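Local atomic coordinates of putative oxidoreductase yhhX (Escherichia coli K-12, PDB entry 3F4L), a protein that probably works as a nicotinamide-dependent oxidoreductase of the Gfo/Idh/MocA family, perhaps oxidising scyllo-inositol with NADP+. Residues I8-S13 against Y17-V22; H30-F35 against P64-V69; G170-L175 against V193-R198. All blocks are in the same frame, centred on the assembly; numbering follows the deposited sequence.

In the fold
Interactions 1 and 2 both belong to the N-terminal Rossmann domain, around its parallel sheet; interaction 3 is in the C-terminal alpha/beta domain with its mixed sheet. They follow one another along the chain without interleaving. Interaction 1 lies in the beta-alpha-beta unit of strand 3-8, helix 12-22 and strand 29-35, and interaction 2 reaches from that last strand to strand 66-71. Their centres are about 13 Å apart and they touch: Gly9 N meets Phe35 O at 2.9 Å in a probable hydrogen bond. The centre of interaction 3 is about 26 Å from that of interaction 1 and about 35 Å from that of interaction 2. The first two thus share the nucleotide-binding fold, apart from the third.

Interaction 1 (I8-S13 against Y17-V22); sequences IGFGKS and YHLPYV
Phe10 and Leu19 supply the apolar part of this contact. Leu19 CD2 comes to the edge of the Phe10 ring, in its plane, 3.8 Å from CE1, and the two side chains cross at about a right angle. Phe10 can reach across because CG stands anti to its backbone N (chi1 -170°). Both residues also touch Ile34 of strand 29-35.

The backbone contribution is a single hydrogen bond from Tyr17 N to Ser13 O, 2.9 Å long. The N-H points fairly well at the oxygen (153°), with the donor tilted 27° out of the carbonyl plane. This is a helical turn of 12-22, the helix for which Gly11 is the N-cap. The same oxygen lies near the plane of the His18 ring at its edge, 3.5 Å from CD2, and Tyr17 CB is 3.6 Å from it.

The polar side-chain ends find partners outside the two segments. Ser13 OG bonds to Glu95 OE2 and His18 NE2 to Glu95 OE1, while His18 ND1 pairs with Tyr302 OH. With both ring nitrogens engaged, the imidazole is probably kept from turning.

Two kinds of chemistry therefore cross this contact: an apolar touch that joins the glycine-rich turn, characteristic of Rossmann folds, to its helix, and a helical backbone bond; Glu95, from outside, ties Ser13 to His18.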
ATOM      1  N   ILE A   8     -34.494  14.173 -11.782  1.00 13.53           N
ATOM      2  CA  ILE A   8     -35.347  13.693 -10.711  1.00 15.73           C
ATOM      3  C   ILE A   8     -34.494  13.979  -9.485  1.00 15.92           C
ATOM      4  O   ILE A   8     -33.510  13.275  -9.220  1.00 13.59           O
ATOM      5  CB  ILE A   8     -35.595  12.178 -10.774  1.00 14.84           C
ATOM      6  CG1 ILE A   8     -36.175  11.785 -12.136  1.00 17.16           C
ATOM      7  CG2 ILE A   8     -36.537  11.773  -9.653  1.00 16.06           C
ATOM      8  CD1 ILE A   8     -37.438  12.486 -12.483  1.00 24.05           C
ATOM      9  N   GLY A   9     -34.858  15.024  -8.755  1.00 15.46           N
ATOM     10  CA  GLY A   9     -34.112  15.401  -7.575  1.00 17.06           C
ATOM     11  C   GLY A   9     -33.429  16.734  -7.802  1.00 17.49           C
ATOM     12  O   GLY A   9     -32.857  16.985  -8.866  1.00 18.06           O
ATOM     13  N   PHE A  10     -33.491  17.607  -6.807  1.00 18.08           N
ATOM     14  CA  PHE A  10     -32.857  18.909  -6.937  1.00 20.75           C
ATOM     15  C   PHE A  10     -32.066  19.238  -5.677  1.00 20.95           C
ATOM     16  O   PHE A  10     -32.292  20.261  -5.044  1.00 25.14           O
ATOM     17  CB  PHE A  10     -33.912  19.990  -7.198  1.00 17.32           C
ATOM     18  CG  PHE A  10     -33.329  21.323  -7.581  1.00 17.58           C
ATOM     19  CD1 PHE A  10     -32.385  21.415  -8.593  1.00 13.43           C
ATOM     20  CD2 PHE A  10     -33.749  22.491  -6.950  1.00 17.20           C
ATOM     21  CE1 PHE A  10     -31.866  22.650  -8.981  1.00 16.27           C
ATOM     22  CE2 PHE A  10     -33.238  23.731  -7.331  1.00 13.60           C
ATOM     23  CZ  PHE A  10     -32.292  23.805  -8.352  1.00 13.98           C
ATOM     24  N   GLY A  11     -31.153  18.349  -5.310  1.00 22.09           N
ATOM     25  CA  GLY A  11     -30.344  18.571  -4.127  1.00 24.07           C
ATOM     26  C   GLY A  11     -28.990  19.148  -4.501  1.00 24.50           C
ATOM     27  O   GLY A  11     -28.821  19.725  -5.583  1.00 22.60           O
ATOM     28  N   LYS A  12     -28.021  18.984  -3.608  1.00 24.37           N
ATOM     29  CA  LYS A  12     -26.682  19.493  -3.850  1.00 26.16           C
ATOM     30  C   LYS A  12     -25.995  18.846  -5.039  1.00 24.55           C
ATOM     31  O   LYS A  12     -25.343  19.528  -5.824  1.00 22.80           O
ATOM     32  CB  LYS A  12     -25.823  19.321  -2.600  1.00 29.26           C
ATOM     33  CG  LYS A  12     -26.046  20.413  -1.570  1.00 35.10           C
ATOM     34  CD  LYS A  12     -25.563  21.750  -2.119  1.00 37.68           C
ATOM     35  CE  LYS A  12     -25.640  22.857  -1.080  1.00 40.76           C
ATOM     36  NZ  LYS A  12     -25.074  24.134  -1.602  1.00 40.76           N
ATOM     37  N   SER A  13     -26.136  17.535  -5.179  1.00 22.96           N
ATOM     38  CA  SER A  13     -25.494  16.861  -6.296  1.00 26.13           C
ATOM     39  C   SER A  13     -25.956  17.465  -7.622  1.00 22.80           C
ATOM     40  O   SER A  13     -25.151  17.722  -8.504  1.00 21.48           O
ATOM     41  CB  SER A  13     -25.810  15.367  -6.277  1.00 26.87           C
ATOM     42  OG  SER A  13     -27.193  15.154  -6.469  1.00 35.74           O
ATOM     43  N   TYR A  17     -22.754  19.141  -9.222  1.00 24.52           N
ATOM     44  CA  TYR A  17     -22.070  18.275 -10.166  1.00 24.42           C
ATOM     45  C   TYR A  17     -22.717  18.054 -11.523  1.00 23.05           C
ATOM     46  O   TYR A  17     -22.099  17.462 -12.404  1.00 24.14           O
ATOM     47  CB  TYR A  17     -21.787  16.935  -9.500  1.00 26.01           C
ATOM     48  CG  TYR A  17     -20.929  17.079  -8.265  1.00 28.98           C
ATOM     49  CD1 TYR A  17     -19.583  17.431  -8.367  1.00 30.91           C
ATOM     50  CD2 TYR A  17     -21.460  16.864  -6.994  1.00 28.86           C
ATOM     51  CE1 TYR A  17     -18.787  17.561  -7.231  1.00 32.47           C
ATOM     52  CE2 TYR A  17     -20.674  16.991  -5.854  1.00 30.35           C
ATOM     53  CZ  TYR A  17     -19.339  17.338  -5.980  1.00 32.32           C
ATOM     54  OH  TYR A  17     -18.553  17.459  -4.858  1.00 37.11           O
ATOM     55  N   HIS A  18     -23.941  18.528 -11.707  1.00 20.79           N
ATOM     56  CA  HIS A  18     -24.610  18.364 -12.991  1.00 19.25           C
ATOM     57  C   HIS A  18     -24.906  19.673 -13.714  1.00 18.34           C
ATOM     58  O   HIS A  18     -24.382  19.926 -14.796  1.00 18.91           O
ATOM     59  CB  HIS A  18     -25.916  17.586 -12.802  1.00 18.38           C
ATOM     60  CG  HIS A  18     -25.710  16.157 -12.407  1.00 20.63           C
ATOM     61  ND1 HIS A  18     -25.474  15.158 -13.327  1.00 15.14           N
ATOM     62  CD2 HIS A  18     -25.689  15.561 -11.191  1.00 18.59           C
ATOM     63  CE1 HIS A  18     -25.321  14.007 -12.696  1.00 18.75           C
ATOM     64  NE2 HIS A  18     -25.447  14.222 -11.396  1.00 17.30           N
ATOM     65  N   LEU A  19     -25.744  20.509 -13.110  1.00 16.41           N
ATOM     66  CA  LEU A  19     -26.144  21.761 -13.737  1.00 16.08           C
ATOM     67  C   LEU A  19     -25.026  22.690 -14.201  1.00 17.77           C
ATOM     68  O   LEU A  19     -25.098  23.241 -15.302  1.00 15.49           O
ATOM     69  CB  LEU A  19     -27.133  22.498 -12.817  1.00 17.43           C
ATOM     70  CG  LEU A  19     -28.635  22.316 -13.130  1.00 21.88           C
ATOM     71  CD1 LEU A  19     -28.891  20.989 -13.834  1.00 21.12           C
ATOM     72  CD2 LEU A  19     -29.456  22.417 -11.861  1.00 18.67           C
ATOM     73  N   PRO A  20     -23.970  22.866 -13.386  1.00 16.77           N
ATOM     74  CA  PRO A  20     -22.893  23.759 -13.833  1.00 16.10           C
ATOM     75  C   PRO A  20     -22.340  23.351 -15.199  1.00 16.03           C
ATOM     76  O   PRO A  20     -21.962  24.196 -16.013  1.00 16.10           O
ATOM     77  CB  PRO A  20     -21.843  23.623 -12.725  1.00 15.33           C
ATOM     78  CG  PRO A  20     -22.677  23.340 -11.500  1.00 15.16           C
ATOM     79  CD  PRO A  20     -23.695  22.336 -12.037  1.00 15.58           C
ATOM     80  N   TYR A  21     -22.308  22.048 -15.441  1.00 14.26           N
ATOM     81  CA  TYR A  21     -21.783  21.494 -16.684  1.00 14.42           C
ATOM     82  C   TYR A  21     -22.813  21.445 -17.811  1.00 16.45           C
ATOM     83  O   TYR A  21     -22.498  21.725 -18.973  1.00 15.81           O
ATOM     84  CB  TYR A  21     -21.241  20.086 -16.411  1.00 15.43           C
ATOM     85  CG  TYR A  21     -20.062  20.082 -15.472  1.00 13.68           C
ATOM     86  CD1 TYR A  21     -18.775  20.394 -15.932  1.00 16.02           C
ATOM     87  CD2 TYR A  21     -20.231  19.825 -14.116  1.00 13.41           C
ATOM     88  CE1 TYR A  21     -17.701  20.446 -15.071  1.00 10.30           C
ATOM     89  CE2 TYR A  21     -19.155  19.877 -13.234  1.00 12.37           C
ATOM     90  CZ  TYR A  21     -17.896  20.189 -13.719  1.00 14.56           C
ATOM     91  OH  TYR A  21     -16.842  20.238 -12.849  1.00 14.82           O
ATOM     92  N   VAL A  22     -24.042  21.080 -17.467  1.00 15.11           N
ATOM     93  CA  VAL A  22     -25.109  20.989 -18.443  1.00 15.31           C
ATOM     94  C   VAL A  22     -25.522  22.363 -18.952  1.00 17.01           C
ATOM     95  O   VAL A  22     -25.788  22.535 -20.145  1.00 16.81           O
ATOM     96  CB  VAL A  22     -26.328  20.261 -17.842  1.00 13.93           C
ATOM     97  CG1 VAL A  22     -27.515  20.306 -18.823  1.00 12.55           C
ATOM     98  CG2 VAL A  22     -25.946  18.816 -17.545  1.00 13.17           C
TER

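Interaction 2 (H30-F35 against P64-V69); sequences HVAHIF and PDVKLV
The imidazole of His33 meets Val66 at its edge: Val66 CG2 lies in the ring plane, 3.8 Å from CD2. Segment 64-69 touches neither face of the ring. Beyond the two segments, the His52 ring meets it with planes at about 75°, and NE2 is hydrogen-bonded to Asp63 OD2, just ahead of segment 64-69, which helps hold the ring in position.

With the valine chi1 at 171°, CG1 is turned off opposite the nitrogen, and it is the other methyl, CG2, that faces the imidazole. CG2 also comes within 4.5 Å of Ala32 CB, a looser apolar touch. Ala32 and His33, though consecutive in a strand, both direct CB toward Val66, a consequence of the turned backbone at Ala32 (psi -38°).

Strands 29-35 and 66-71 are not sheet neighbours: strand 3-8 runs between them, parallel to both, and takes the backbone bonds of Ala32 and His33 through Cys5 and Phe7. The contact thus passes over strand 3-8, joining the second and fourth strands of the Rossmann sheet. His33 also touches Val60 of helix 58-61, whereas Val31 and Ile34 pack against helix 12-22.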
ATOM      1  N   HIS A  30     -30.783  20.883 -23.264  1.00 16.64           N
ATOM      2  CA  HIS A  30     -31.742  21.828 -22.707  1.00 19.01           C
ATOM      3  C   HIS A  30     -32.463  21.134 -21.556  1.00 18.36           C
ATOM      4  O   HIS A  30     -33.072  20.077 -21.746  1.00 18.83           O
ATOM      5  CB  HIS A  30     -32.778  22.262 -23.750  1.00 19.23           C
ATOM      6  CG  HIS A  30     -33.875  23.099 -23.169  1.00 19.22           C
ATOM      7  ND1 HIS A  30     -35.120  22.591 -22.872  1.00 21.94           N
ATOM      8  CD2 HIS A  30     -33.882  24.384 -22.747  1.00 20.59           C
ATOM      9  CE1 HIS A  30     -35.847  23.526 -22.288  1.00 21.52           C
ATOM     10  NE2 HIS A  30     -35.119  24.624 -22.199  1.00 18.75           N
ATOM     11  N   VAL A  31     -32.377  21.713 -20.361  1.00 16.58           N
ATOM     12  CA  VAL A  31     -33.033  21.130 -19.192  1.00 19.28           C
ATOM     13  C   VAL A  31     -34.489  21.556 -19.208  1.00 20.24           C
ATOM     14  O   VAL A  31     -34.819  22.692 -18.871  1.00 22.53           O
ATOM     15  CB  VAL A  31     -32.356  21.602 -17.878  1.00 20.33           C
ATOM     16  CG1 VAL A  31     -33.067  20.988 -16.662  1.00 18.86           C
ATOM     17  CG2 VAL A  31     -30.884  21.192 -17.891  1.00 19.39           C
ATOM     18  N   ALA A  32     -35.360  20.636 -19.601  1.00 22.27           N
ATOM     19  CA  ALA A  32     -36.782  20.935 -19.710  1.00 23.09           C
ATOM     20  C   ALA A  32     -37.545  20.889 -18.396  1.00 22.48           C
ATOM     21  O   ALA A  32     -38.433  21.707 -18.168  1.00 24.36           O
ATOM     22  CB  ALA A  32     -37.429  19.991 -20.714  1.00 21.17           C
ATOM     23  N   HIS A  33     -37.201  19.933 -17.539  1.00 19.96           N
ATOM     24  CA  HIS A  33     -37.884  19.787 -16.261  1.00 19.02           C
ATOM     25  C   HIS A  33     -36.943  19.363 -15.154  1.00 16.57           C
ATOM     26  O   HIS A  33     -35.930  18.710 -15.383  1.00 14.32           O
ATOM     27  CB  HIS A  33     -38.947  18.691 -16.321  1.00 18.24           C
ATOM     28  CG  HIS A  33     -39.888  18.803 -17.475  1.00 21.68           C
ATOM     29  ND1 HIS A  33     -40.990  19.630 -17.462  1.00 25.53           N
ATOM     30  CD2 HIS A  33     -39.905  18.169 -18.670  1.00 21.16           C
ATOM     31  CE1 HIS A  33     -41.647  19.500 -18.601  1.00 25.85           C
ATOM     32  NE2 HIS A  33     -41.009  18.618 -19.351  1.00 24.34           N
ATOM     33  N   ILE A  34     -37.323  19.725 -13.942  1.00 17.13           N
ATOM     34  CA  ILE A  34     -36.603  19.303 -12.763  1.00 15.93           C
ATOM     35  C   ILE A  34     -37.682  18.981 -11.752  1.00 18.56           C
ATOM     36  O   ILE A  34     -38.414  19.860 -11.306  1.00 18.29           O
ATOM     37  CB  ILE A  34     -35.656  20.374 -12.213  1.00 15.68           C
ATOM     38  CG1 ILE A  34     -34.424  20.488 -13.126  1.00 12.84           C
ATOM     39  CG2 ILE A  34     -35.209  19.983 -10.790  1.00 16.08           C
ATOM     40  CD1 ILE A  34     -33.341  21.407 -12.578  1.00 13.00           C
ATOM     41  N   PHE A  35     -37.805  17.693 -11.447  1.00 17.90           N
ATOM     42  CA  PHE A  35     -38.771  17.203 -10.482  1.00 20.42           C
ATOM     43  C   PHE A  35     -38.150  17.228  -9.095  1.00 20.20           C
ATOM     44  O   PHE A  35     -36.945  17.033  -8.943  1.00 19.72           O
ATOM     45  CB  PHE A  35     -39.166  15.762 -10.816  1.00 20.22           C
ATOM     46  CG  PHE A  35     -39.846  15.035  -9.681  1.00 23.26           C
ATOM     47  CD1 PHE A  35     -41.220  15.145  -9.487  1.00 24.24           C
ATOM     48  CD2 PHE A  35     -39.105  14.262  -8.790  1.00 23.56           C
ATOM     49  CE1 PHE A  35     -41.841  14.491  -8.418  1.00 25.34           C
ATOM     50  CE2 PHE A  35     -39.716  13.607  -7.719  1.00 24.86           C
ATOM     51  CZ  PHE A  35     -41.085  13.722  -7.534  1.00 23.67           C
ATOM     52  N   PRO A  64     -42.852  14.202 -24.502  1.00 35.22           N
ATOM     53  CA  PRO A  64     -42.345  13.584 -25.733  1.00 35.03           C
ATOM     54  C   PRO A  64     -40.914  13.974 -26.092  1.00 34.19           C
ATOM     55  O   PRO A  64     -40.159  13.171 -26.642  1.00 34.36           O
ATOM     56  CB  PRO A  64     -43.336  14.066 -26.793  1.00 35.82           C
ATOM     57  CG  PRO A  64     -44.605  14.243 -26.014  1.00 36.41           C
ATOM     58  CD  PRO A  64     -44.113  14.920 -24.766  1.00 35.49           C
ATOM     59  N   ASP A  65     -40.544  15.209 -25.778  1.00 34.15           N
ATOM     60  CA  ASP A  65     -39.219  15.702 -26.113  1.00 32.92           C
ATOM     61  C   ASP A  65     -38.102  15.382 -25.127  1.00 31.31           C
ATOM     62  O   ASP A  65     -36.944  15.674 -25.407  1.00 32.17           O
ATOM     63  CB  ASP A  65     -39.281  17.208 -26.353  1.00 36.70           C
ATOM     64  CG  ASP A  65     -40.302  17.581 -27.413  1.00 39.75           C
ATOM     65  OD1 ASP A  65     -40.226  17.033 -28.542  1.00 40.11           O
ATOM     66  OD2 ASP A  65     -41.183  18.418 -27.114  1.00 42.23           O
ATOM     67  N   VAL A  66     -38.433  14.793 -23.980  1.00 26.87           N
ATOM     68  CA  VAL A  66     -37.394  14.438 -23.012  1.00 26.08           C
ATOM     69  C   VAL A  66     -36.765  13.115 -23.432  1.00 23.73           C
ATOM     70  O   VAL A  66     -37.466  12.112 -23.577  1.00 22.94           O
ATOM     71  CB  VAL A  66     -37.960  14.286 -21.576  1.00 26.49           C
ATOM     72  CG1 VAL A  66     -36.888  13.695 -20.660  1.00 26.27           C
ATOM     73  CG2 VAL A  66     -38.407  15.640 -21.046  1.00 25.50           C
ATOM     74  N   LYS A  67     -35.448  13.114 -23.626  1.00 21.82           N
ATOM     75  CA  LYS A  67     -34.743  11.903 -24.044  1.00 21.23           C
ATOM     76  C   LYS A  67     -33.881  11.308 -22.941  1.00 20.39           C
ATOM     77  O   LYS A  67     -33.547  10.123 -22.974  1.00 20.47           O
ATOM     78  CB  LYS A  67     -33.861  12.202 -25.262  1.00 24.38           C
ATOM     79  CG  LYS A  67     -34.627  12.699 -26.481  1.00 26.29           C
ATOM     80  CD  LYS A  67     -35.389  11.579 -27.184  1.00 31.68           C
ATOM     81  CE  LYS A  67     -34.460  10.756 -28.075  1.00 36.71           C
ATOM     82  NZ  LYS A  67     -35.203   9.861 -29.026  1.00 38.40           N
ATOM     83  N   LEU A  68     -33.501  12.131 -21.969  1.00 17.94           N
ATOM     84  CA  LEU A  68     -32.673  11.643 -20.870  1.00 16.45           C
ATOM     85  C   LEU A  68     -33.194  12.109 -19.519  1.00 14.97           C
ATOM     86  O   LEU A  68     -33.493  13.288 -19.325  1.00 14.67           O
ATOM     87  CB  LEU A  68     -31.217  12.111 -21.035  1.00 14.51           C
ATOM     88  CG  LEU A  68     -30.308  11.698 -19.859  1.00 13.79           C
ATOM     89  CD1 LEU A  68     -29.988  10.199 -19.936  1.00  9.96           C
ATOM     90  CD2 LEU A  68     -29.027  12.538 -19.867  1.00 12.75           C
ATOM     91  N   VAL A  69     -33.314  11.169 -18.592  1.00 14.93           N
ATOM     92  CA  VAL A  69     -33.765  11.470 -17.240  1.00 16.39           C
ATOM     93  C   VAL A  69     -32.578  11.198 -16.315  1.00 15.71           C
ATOM     94  O   VAL A  69     -31.962  10.143 -16.393  1.00 14.41           O
ATOM     95  CB  VAL A  69     -34.963  10.578 -16.842  1.00 15.85           C
ATOM     96  CG1 VAL A  69     -35.296  10.774 -15.381  1.00 16.76           C
ATOM     97  CG2 VAL A  69     -36.176  10.933 -17.722  1.00 15.91           C
TER

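Interaction 3 (G170-L175 against V193-R198); sequences GAFYGL and VAYDIR
Phe172 is wedged against Tyr195 and Ile197, joining helix 171-187 to strand 192-198 in the alpha/beta domain that follows the Rossmann fold in Gfo/Idh/MocA proteins. Here the first turn of a helix rests on the strand that comes next in the chain, one strand of the large mixed sheet.

The phenyl ring swings out toward the sheet because chi1 is near -168°, which sets CG opposite the backbone N. Its far end then meets two side chains that branch from the same side of the strand. CE2 is 3.9 Å from Tyr195 CE2, and CZ lies at the edge of the tyrosine ring, in its plane. Ile197 CD1 approaches CD2 at 3.7 Å. The isoleucine extends fully in its second torsion (chi2 171°), which carries that methyl out to the phenyl ring. Each of these side chains crosses Phe172 at about a right angle.

Tyr195 is held at two further points: Val193 CG1 lies over one face of its ring, nearer the rim than the centre and 3.5 Å from the ring plane, and OH is hydrogen-bonded to Ile328 O of helix 319-331. Phe172 is further packed by Phe210, Ala212 and Leu329. With an alanine at this position, the ring that Tyr195 and Ile197 lean on would be gone and a gap would probably open between helix and strand.

Asp196 and Arg198 make no contact with 170-175; they reach the second subunit, where Lys220 forms a salt bridge with Asp196 and Asp218 O accepts a hydrogen bond from Arg198 NE. Within the strand the two are themselves salt-bridged, Arg198 NH1 to Asp196 OD2 at 3.0 Å.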
ATOM      1  N   GLY A 170     -21.093   3.248   4.519  1.00 18.82           N
ATOM      2  CA  GLY A 170     -19.673   3.438   4.764  1.00 18.15           C
ATOM      3  C   GLY A 170     -18.884   4.064   3.636  1.00 18.81           C
ATOM      4  O   GLY A 170     -19.420   4.356   2.566  1.00 18.86           O
ATOM      5  N   ALA A 171     -17.589   4.247   3.884  1.00 15.22           N
ATOM      6  CA  ALA A 171     -16.678   4.846   2.921  1.00 15.77           C
ATOM      7  C   ALA A 171     -16.416   3.977   1.693  1.00 14.10           C
ATOM      8  O   ALA A 171     -16.206   4.504   0.596  1.00 14.53           O
ATOM      9  CB  ALA A 171     -15.348   5.184   3.612  1.00 12.82           C
ATOM     10  N   PHE A 172     -16.412   2.658   1.876  1.00 12.41           N
ATOM     11  CA  PHE A 172     -16.171   1.743   0.766  1.00 14.04           C
ATOM     12  C   PHE A 172     -17.238   1.899  -0.316  1.00 15.60           C
ATOM     13  O   PHE A 172     -16.917   2.060  -1.495  1.00 14.65           O
ATOM     14  CB  PHE A 172     -16.112   0.296   1.268  1.00 15.36           C
ATOM     15  CG  PHE A 172     -15.582  -0.676   0.245  1.00 18.29           C
ATOM     16  CD1 PHE A 172     -14.561  -0.303  -0.620  1.00 18.88           C
ATOM     17  CD2 PHE A 172     -16.080  -1.971   0.171  1.00 18.89           C
ATOM     18  CE1 PHE A 172     -14.040  -1.207  -1.545  1.00 20.34           C
ATOM     19  CE2 PHE A 172     -15.564  -2.883  -0.750  1.00 19.24           C
ATOM     20  CZ  PHE A 172     -14.546  -2.502  -1.605  1.00 18.10           C
ATOM     21  N   TYR A 173     -18.508   1.877   0.077  1.00 18.35           N
ATOM     22  CA  TYR A 173     -19.581   2.068  -0.897  1.00 20.85           C
ATOM     23  C   TYR A 173     -19.567   3.523  -1.355  1.00 21.82           C
ATOM     24  O   TYR A 173     -19.707   3.815  -2.542  1.00 24.33           O
ATOM     25  CB  TYR A 173     -20.951   1.756  -0.281  1.00 21.98           C
ATOM     26  CG  TYR A 173     -21.447   0.338  -0.507  1.00 23.22           C
ATOM     27  CD1 TYR A 173     -20.944  -0.739   0.234  1.00 24.12           C
ATOM     28  CD2 TYR A 173     -22.411   0.076  -1.476  1.00 25.24           C
ATOM     29  CE1 TYR A 173     -21.400  -2.047   0.001  1.00 25.76           C
ATOM     30  CE2 TYR A 173     -22.869  -1.213  -1.718  1.00 24.96           C
ATOM     31  CZ  TYR A 173     -22.364  -2.267  -0.985  1.00 25.55           C
ATOM     32  OH  TYR A 173     -22.816  -3.531  -1.264  1.00 26.42           O
ATOM     33  N   GLY A 174     -19.380   4.427  -0.401  1.00 22.61           N
ATOM     34  CA  GLY A 174     -19.384   5.852  -0.693  1.00 22.84           C
ATOM     35  C   GLY A 174     -18.318   6.383  -1.635  1.00 23.51           C
ATOM     36  O   GLY A 174     -18.634   7.068  -2.608  1.00 25.31           O
ATOM     37  N   LEU A 175     -17.059   6.070  -1.362  1.00 22.00           N
ATOM     38  CA  LEU A 175     -15.963   6.552  -2.199  1.00 19.88           C
ATOM     39  C   LEU A 175     -15.342   5.481  -3.078  1.00 18.60           C
ATOM     40  O   LEU A 175     -14.847   5.767  -4.178  1.00 14.97           O
ATOM     41  CB  LEU A 175     -14.869   7.177  -1.331  1.00 22.37           C
ATOM     42  CG  LEU A 175     -15.131   8.611  -0.880  1.00 25.13           C
ATOM     43  CD1 LEU A 175     -15.256   9.507  -2.104  1.00 25.21           C
ATOM     44  CD2 LEU A 175     -16.399   8.668  -0.053  1.00 26.78           C
ATOM     45  N   VAL A 193      -9.850 -10.352  -5.345  1.00 18.64           N
ATOM     46  CA  VAL A 193      -9.939  -9.098  -4.611  1.00 17.45           C
ATOM     47  C   VAL A 193      -9.610  -9.338  -3.146  1.00 15.79           C
ATOM     48  O   VAL A 193     -10.137 -10.262  -2.532  1.00 18.20           O
ATOM     49  CB  VAL A 193     -11.345  -8.467  -4.684  1.00 15.90           C
ATOM     50  CG1 VAL A 193     -11.367  -7.181  -3.863  1.00 16.87           C
ATOM     51  CG2 VAL A 193     -11.718  -8.162  -6.132  1.00 19.76           C
ATOM     52  N   ALA A 194      -8.715  -8.524  -2.595  1.00 16.57           N
ATOM     53  CA  ALA A 194      -8.354  -8.615  -1.181  1.00 15.55           C
ATOM     54  C   ALA A 194      -8.978  -7.388  -0.509  1.00 15.10           C
ATOM     55  O   ALA A 194      -8.782  -6.260  -0.976  1.00 15.26           O
ATOM     56  CB  ALA A 194      -6.828  -8.582  -1.001  1.00 12.57           C
ATOM     57  N   TYR A 195      -9.708  -7.606   0.581  1.00 14.07           N
ATOM     58  CA  TYR A 195     -10.373  -6.529   1.305  1.00 14.96           C
ATOM     59  C   TYR A 195      -9.830  -6.267   2.716  1.00 17.91           C
ATOM     60  O   TYR A 195      -9.472  -7.194   3.444  1.00 17.82           O
ATOM     61  CB  TYR A 195     -11.876  -6.812   1.467  1.00 14.13           C
ATOM     62  CG  TYR A 195     -12.671  -7.139   0.220  1.00 16.18           C
ATOM     63  CD1 TYR A 195     -12.867  -8.460  -0.181  1.00 15.77           C
ATOM     64  CD2 TYR A 195     -13.289  -6.128  -0.520  1.00 14.43           C
ATOM     65  CE1 TYR A 195     -13.663  -8.767  -1.280  1.00 16.22           C
ATOM     66  CE2 TYR A 195     -14.084  -6.423  -1.622  1.00 13.73           C
ATOM     67  CZ  TYR A 195     -14.270  -7.743  -1.996  1.00 19.10           C
ATOM     68  OH  TYR A 195     -15.062  -8.037  -3.088  1.00 20.56           O
ATOM     69  N   ASP A 196      -9.805  -4.988   3.078  1.00 17.93           N
ATOM     70  CA  ASP A 196      -9.413  -4.499   4.398  1.00 19.75           C
ATOM     71  C   ASP A 196     -10.377  -3.333   4.614  1.00 20.81           C
ATOM     72  O   ASP A 196     -10.200  -2.262   4.033  1.00 21.66           O
ATOM     73  CB  ASP A 196      -7.972  -3.973   4.417  1.00 19.41           C
ATOM     74  CG  ASP A 196      -7.693  -3.079   5.623  1.00 23.16           C
ATOM     75  OD1 ASP A 196      -8.202  -3.389   6.726  1.00 24.08           O
ATOM     76  OD2 ASP A 196      -6.961  -2.069   5.478  1.00 22.91           O
ATOM     77  N   ILE A 197     -11.399  -3.550   5.434  1.00 20.37           N
ATOM     78  CA  ILE A 197     -12.410  -2.534   5.697  1.00 20.92           C
ATOM     79  C   ILE A 197     -12.547  -2.322   7.208  1.00 22.55           C
ATOM     80  O   ILE A 197     -12.964  -3.228   7.934  1.00 21.57           O
ATOM     81  CB  ILE A 197     -13.775  -2.975   5.117  1.00 19.67           C
ATOM     82  CG1 ILE A 197     -13.622  -3.320   3.629  1.00 19.50           C
ATOM     83  CG2 ILE A 197     -14.810  -1.860   5.301  1.00 21.29           C
ATOM     84  CD1 ILE A 197     -14.860  -3.967   3.002  1.00 15.88           C
ATOM     85  N   ARG A 198     -12.210  -1.120   7.671  1.00 23.25           N
ATOM     86  CA  ARG A 198     -12.267  -0.824   9.096  1.00 24.52           C
ATOM     87  C   ARG A 198     -12.967   0.488   9.469  1.00 23.11           C
ATOM     88  O   ARG A 198     -13.063   1.418   8.666  1.00 19.17           O
ATOM     89  CB  ARG A 198     -10.846  -0.814   9.674  1.00 25.43           C
ATOM     90  CG  ARG A 198      -9.897  -1.742   8.947  1.00 30.10           C
ATOM     91  CD  ARG A 198      -8.731  -2.215   9.813  1.00 30.04           C
ATOM     92  NE  ARG A 198      -7.781  -1.178  10.214  1.00 32.01           N
ATOM     93  CZ  ARG A 198      -7.028  -0.462   9.380  1.00 32.24           C
ATOM     94  NH1 ARG A 198      -7.109  -0.646   8.070  1.00 30.77           N
ATOM     95  NH2 ARG A 198      -6.160   0.419   9.865  1.00 32.11           N
TER